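Local coordinates for Lmo1076 protein (PDB 3FI7), which hydrolyses peptidoglycan as the autolysin Auto, an N-acetylglucosaminidase of glycoside hydrolase family 73, seen here as its catalytic domain, at residues T32-I37 against V54-A59; Y48-S53 against D122-L127. All coordinates share one frame; numbering follows the deposited sequence.

Contact 1 (T32-I37 against V54-A59); sequences TFINSI and VMIAQA
The one aromatic ring here, that of F33, reaches the C-terminal end of 54-59, where its CZ lies 4.0 Å from the methyl CB of A59. The same corner of the ring comes within 3.9 Å of the backbone, CZ against A59 O, an oblique approach to a carbonyl that accepts a hydrogen bond from S63 OG. With CG anti to the backbone N (chi1 172°), the ring extends from its helix far enough to meet the next one.

Everything else in the interface is aliphatic, and no hydrogen bond crosses it. CB of I37 points at 54-59, and its chain stretches out until CD1 touches two partners, A59 CB at 3.8 Å and I56 CG2 at 4.0 Å. I34 arrives from one turn earlier, CG1 to I56 CG2 at 3.9 Å. Its side chain crosses that of I56 at about a right angle, while I37 and I56 slide past each other in opposite directions; CG2 of I56 meets both isoleucines.

The segment axes approach to 10.4 Å at 131°. The contact joins helix 29-47 to helix 52-63 in the buried interior: W65 and Y177 cover I34, L120 of helix 116-129 packs on I37, and S38 and A41 continue the contact with I56 along helix 29-47.

Contact 2 (Y48-S53 against D122-L127); sequences YNLYPS and DNAKKL
Y48 turns its CG away from its own carbonyl carbon (chi1 -65°), which carries the ring out over A124, and L50 takes the same kind of first torsion (chi1 -52°) to send CD1 onto A124 and L127. The methyl of A124 sits over one face of the Y48 ring in a CH-pi contact, CB lying 4.1 Å from the ring centroid and 28° off its normal; CD2 is the nearest ring atom. At the far end of the ring K125, extended beyond CG, crosses obliquely, with CG 3.7 Å from Y48 OH. That hydroxyl finds its polar partner in E121, one turn back along the helix.

L50 enters beside the tyrosine. Its CD1 rests 3.8 Å from A124 CA and 4.0 Å from L127 CB, so one methyl touches two residues a turn apart. No hydrogen bond links the two segments, but R128 just beyond 122-127 uses NE to bind Y48 O.

All this happens where helix 29-47 ends in a Schellman motif, N49 being its C-prime residue with positive phi and L50 N bonding back to C45 O. Y51 then takes the N-cap position of helix 52-63: a short connection between two consecutive helices, packed against helix 116-129.

The two contacts meet at helix 52-63, their centres about 12 Å apart: contact 1 sets helix 29-47 against the helix itself, while contact 2 packs the connection leading into it on helix 116-129. Along the chain the segments alternate: 32-37, 48-53, 54-59, then 122-127 after the two-stranded hairpin of 89-98 and 104-111. M55 and Q58 bridge the two sites: M55 CE lies 3.6 Å from A124 CB, and Q58 OE1 probably accepts a hydrogen bond from N123 ND2 at 3.3 Å. Two consecutive helices thus meet a third that comes some fifty residues later, in the helical part of the catalytic domain, consistent with its assignment to the lysozyme clan.

Contact 1 (T32-I37 against V54-A59)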
# COMPACT_ATOMS: atom_id res chain seq x y z
N THR A 32 8.19 10.39 1.19
CA THR A 32 8.60 9.98 2.53
C THR A 32 7.79 8.78 3.00
O THR A 32 8.32 7.86 3.63
CB THR A 32 8.48 11.13 3.52
OG1 THR A 32 9.46 12.12 3.19
CG2 THR A 32 8.69 10.66 4.96
N PHE A 33 6.50 8.77 2.67
CA PHE A 33 5.66 7.62 3.02
C PHE A 33 6.15 6.36 2.30
O PHE A 33 6.36 5.33 2.93
CB PHE A 33 4.19 7.88 2.70
CG PHE A 33 3.33 6.66 2.86
CD1 PHE A 33 2.98 5.89 1.77
CD2 PHE A 33 2.92 6.25 4.13
CE1 PHE A 33 2.20 4.75 1.92
CE2 PHE A 33 2.14 5.11 4.28
CZ PHE A 33 1.78 4.36 3.18
N ILE A 34 6.34 6.45 0.99
CA ILE A 34 6.91 5.32 0.25
C ILE A 34 8.25 4.87 0.86
O ILE A 34 8.44 3.69 1.14
CB ILE A 34 7.11 5.66 -1.23
CG1 ILE A 34 5.75 5.77 -1.93
CG2 ILE A 34 8.01 4.63 -1.90
CD1 ILE A 34 5.76 6.69 -3.15
N ASN A 35 9.16 5.82 1.10
CA ASN A 35 10.47 5.49 1.66
C ASN A 35 10.34 4.73 2.98
O ASN A 35 11.16 3.89 3.28
CB ASN A 35 11.32 6.75 1.87
CG ASN A 35 11.62 7.48 0.56
OD1 ASN A 35 11.47 6.93 -0.53
ND2 ASN A 35 12.04 8.73 0.68
N SER A 36 9.30 5.04 3.75
CA SER A 36 9.15 4.45 5.08
C SER A 36 8.63 3.01 5.08
O SER A 36 8.77 2.32 6.07
CB SER A 36 8.23 5.31 5.95
OG SER A 36 6.87 5.09 5.62
N ILE A 37 8.03 2.55 3.98
CA ILE A 37 7.52 1.18 3.95
C ILE A 37 8.13 0.27 2.88
O ILE A 37 7.82 -0.92 2.83
CB ILE A 37 5.99 1.16 3.76
CG1 ILE A 37 5.60 1.86 2.45
CG2 ILE A 37 5.28 1.79 4.97
CD1 ILE A 37 4.20 1.44 1.94
N VAL A 54 2.90 -3.18 -6.05
CA VAL A 54 1.46 -3.20 -5.89
C VAL A 54 1.08 -3.00 -4.41
O VAL A 54 0.11 -2.31 -4.09
CB VAL A 54 0.87 -4.51 -6.46
CG1 VAL A 54 -0.61 -4.66 -6.10
CG2 VAL A 54 1.08 -4.56 -7.97
N MET A 55 1.87 -3.59 -3.52
CA MET A 55 1.64 -3.41 -2.08
C MET A 55 1.84 -1.96 -1.63
O MET A 55 1.06 -1.42 -0.84
CB MET A 55 2.55 -4.33 -1.26
CG MET A 55 2.35 -4.16 0.24
SD MET A 55 3.44 -5.19 1.26
CE MET A 55 2.52 -6.72 1.31
N ILE A 56 2.91 -1.33 -2.12
CA ILE A 56 3.21 0.04 -1.74
C ILE A 56 2.12 0.96 -2.29
O ILE A 56 1.65 1.85 -1.60
CB ILE A 56 4.61 0.47 -2.23
CG1 ILE A 56 5.69 -0.33 -1.51
CG2 ILE A 56 4.82 1.96 -2.01
CD1 ILE A 56 7.02 -0.40 -2.26
N ALA A 57 1.72 0.74 -3.54
CA ALA A 57 0.65 1.54 -4.14
C ALA A 57 -0.66 1.37 -3.38
O ALA A 57 -1.37 2.34 -3.12
CB ALA A 57 0.47 1.19 -5.59
N GLN A 58 -0.99 0.13 -3.00
CA GLN A 58 -2.19 -0.11 -2.21
C GLN A 58 -2.12 0.60 -0.87
O GLN A 58 -3.10 1.21 -0.44
CB GLN A 58 -2.42 -1.61 -1.98
CG GLN A 58 -3.19 -2.28 -3.08
CD GLN A 58 -3.82 -3.58 -2.62
OE1 GLN A 58 -3.13 -4.56 -2.35
NE2 GLN A 58 -5.15 -3.60 -2.54
N ALA A 59 -0.96 0.53 -0.21
CA ALA A 59 -0.83 1.16 1.10
C ALA A 59 -1.03 2.66 1.01
O ALA A 59 -1.69 3.24 1.87
CB ALA A 59 0.50 0.84 1.74

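Contact 2 (Y48-S53 against D122-L127)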
# COMPACT_ATOMS: atom_id res chain seq x y z
N TYR A 48 5.91 -13.82 0.53
CA TYR A 48 4.59 -14.22 0.05
C TYR A 48 4.46 -14.19 -1.48
O TYR A 48 3.35 -14.33 -2.01
CB TYR A 48 3.50 -13.34 0.67
CG TYR A 48 3.37 -13.50 2.16
CD1 TYR A 48 2.51 -14.45 2.71
CD2 TYR A 48 4.11 -12.71 3.03
CE1 TYR A 48 2.39 -14.60 4.07
CE2 TYR A 48 4.00 -12.86 4.39
CZ TYR A 48 3.14 -13.80 4.91
OH TYR A 48 3.03 -13.95 6.28
N ASN A 49 5.58 -14.02 -2.17
CA ASN A 49 5.62 -13.93 -3.64
C ASN A 49 4.57 -13.01 -4.29
O ASN A 49 3.76 -13.45 -5.11
CB ASN A 49 5.61 -15.33 -4.28
CG ASN A 49 6.22 -15.34 -5.69
OD1 ASN A 49 7.13 -14.57 -5.98
ND2 ASN A 49 5.70 -16.20 -6.56
N LEU A 50 4.59 -11.74 -3.92
CA LEU A 50 3.70 -10.72 -4.47
C LEU A 50 4.54 -9.57 -5.04
O LEU A 50 5.75 -9.54 -4.86
CB LEU A 50 2.80 -10.18 -3.36
CG LEU A 50 2.02 -11.20 -2.53
CD1 LEU A 50 1.29 -10.49 -1.39
CD2 LEU A 50 1.03 -11.94 -3.40
N TYR A 51 3.90 -8.63 -5.74
CA TYR A 51 4.61 -7.42 -6.20
C TYR A 51 4.68 -6.35 -5.11
O TYR A 51 3.65 -5.86 -4.64
CB TYR A 51 3.94 -6.79 -7.43
CG TYR A 51 4.17 -7.52 -8.73
CD1 TYR A 51 5.34 -7.32 -9.45
CD2 TYR A 51 3.20 -8.38 -9.25
CE1 TYR A 51 5.55 -7.97 -10.66
CE2 TYR A 51 3.41 -9.04 -10.45
CZ TYR A 51 4.59 -8.84 -11.15
OH TYR A 51 4.81 -9.48 -12.35
N PRO A 52 5.90 -5.96 -4.71
CA PRO A 52 6.09 -4.86 -3.76
C PRO A 52 5.51 -3.55 -4.30
O PRO A 52 5.00 -2.73 -3.53
CB PRO A 52 7.62 -4.73 -3.66
CG PRO A 52 8.16 -6.00 -4.15
CD PRO A 52 7.18 -6.58 -5.12
N SER A 53 5.58 -3.36 -5.61
CA SER A 53 5.08 -2.13 -6.20
C SER A 53 3.58 -2.04 -5.98
O SER A 53 3.04 -0.97 -5.74
CB SER A 53 5.38 -2.07 -7.69
OG SER A 53 4.83 -3.19 -8.35
N ASP A 122 -0.47 -8.24 7.08
CA ASP A 122 -1.88 -8.61 6.95
C ASP A 122 -2.37 -8.52 5.51
O ASP A 122 -3.09 -9.39 5.05
CB ASP A 122 -2.78 -7.77 7.87
CG ASP A 122 -3.32 -8.58 9.05
OD1 ASP A 122 -4.40 -8.20 9.58
OD2 ASP A 122 -2.69 -9.58 9.45
N ASN A 123 -1.96 -7.46 4.81
CA ASN A 123 -2.32 -7.29 3.40
C ASN A 123 -1.73 -8.43 2.58
O ASN A 123 -2.41 -8.99 1.71
CB ASN A 123 -1.87 -5.92 2.87
CG ASN A 123 -1.91 -5.83 1.34
OD1 ASN A 123 -0.88 -6.00 0.68
ND2 ASN A 123 -3.07 -5.53 0.79
N ALA A 124 -0.49 -8.79 2.86
CA ALA A 124 0.18 -9.89 2.15
C ALA A 124 -0.53 -11.22 2.41
O ALA A 124 -0.72 -12.02 1.50
CB ALA A 124 1.64 -9.97 2.55
N LYS A 125 -0.90 -11.46 3.67
CA LYS A 125 -1.61 -12.68 4.03
C LYS A 125 -2.96 -12.73 3.33
O LYS A 125 -3.36 -13.77 2.80
CB LYS A 125 -1.81 -12.76 5.54
CG LYS A 125 -0.58 -13.18 6.33
CD LYS A 125 -0.89 -13.04 7.81
CE LYS A 125 0.14 -13.72 8.69
NZ LYS A 125 -0.23 -13.55 10.13
N LYS A 126 -3.66 -11.60 3.32
CA LYS A 126 -4.94 -11.49 2.66
C LYS A 126 -4.85 -11.91 1.19
O LYS A 126 -5.62 -12.75 0.73
CB LYS A 126 -5.48 -10.06 2.79
CG LYS A 126 -6.93 -9.88 2.38
CD LYS A 126 -7.42 -8.48 2.78
CE LYS A 126 -8.89 -8.28 2.45
NZ LYS A 126 -9.38 -6.92 2.84
N LEU A 127 -3.90 -11.34 0.45
CA LEU A 127 -3.72 -11.66 -0.96
C LEU A 127 -3.29 -13.10 -1.20
O LEU A 127 -3.81 -13.78 -2.09
CB LEU A 127 -2.73 -10.71 -1.64
CG LEU A 127 -3.21 -9.25 -1.75
CD1 LEU A 127 -2.34 -8.44 -2.70
CD2 LEU A 127 -4.65 -9.20 -2.18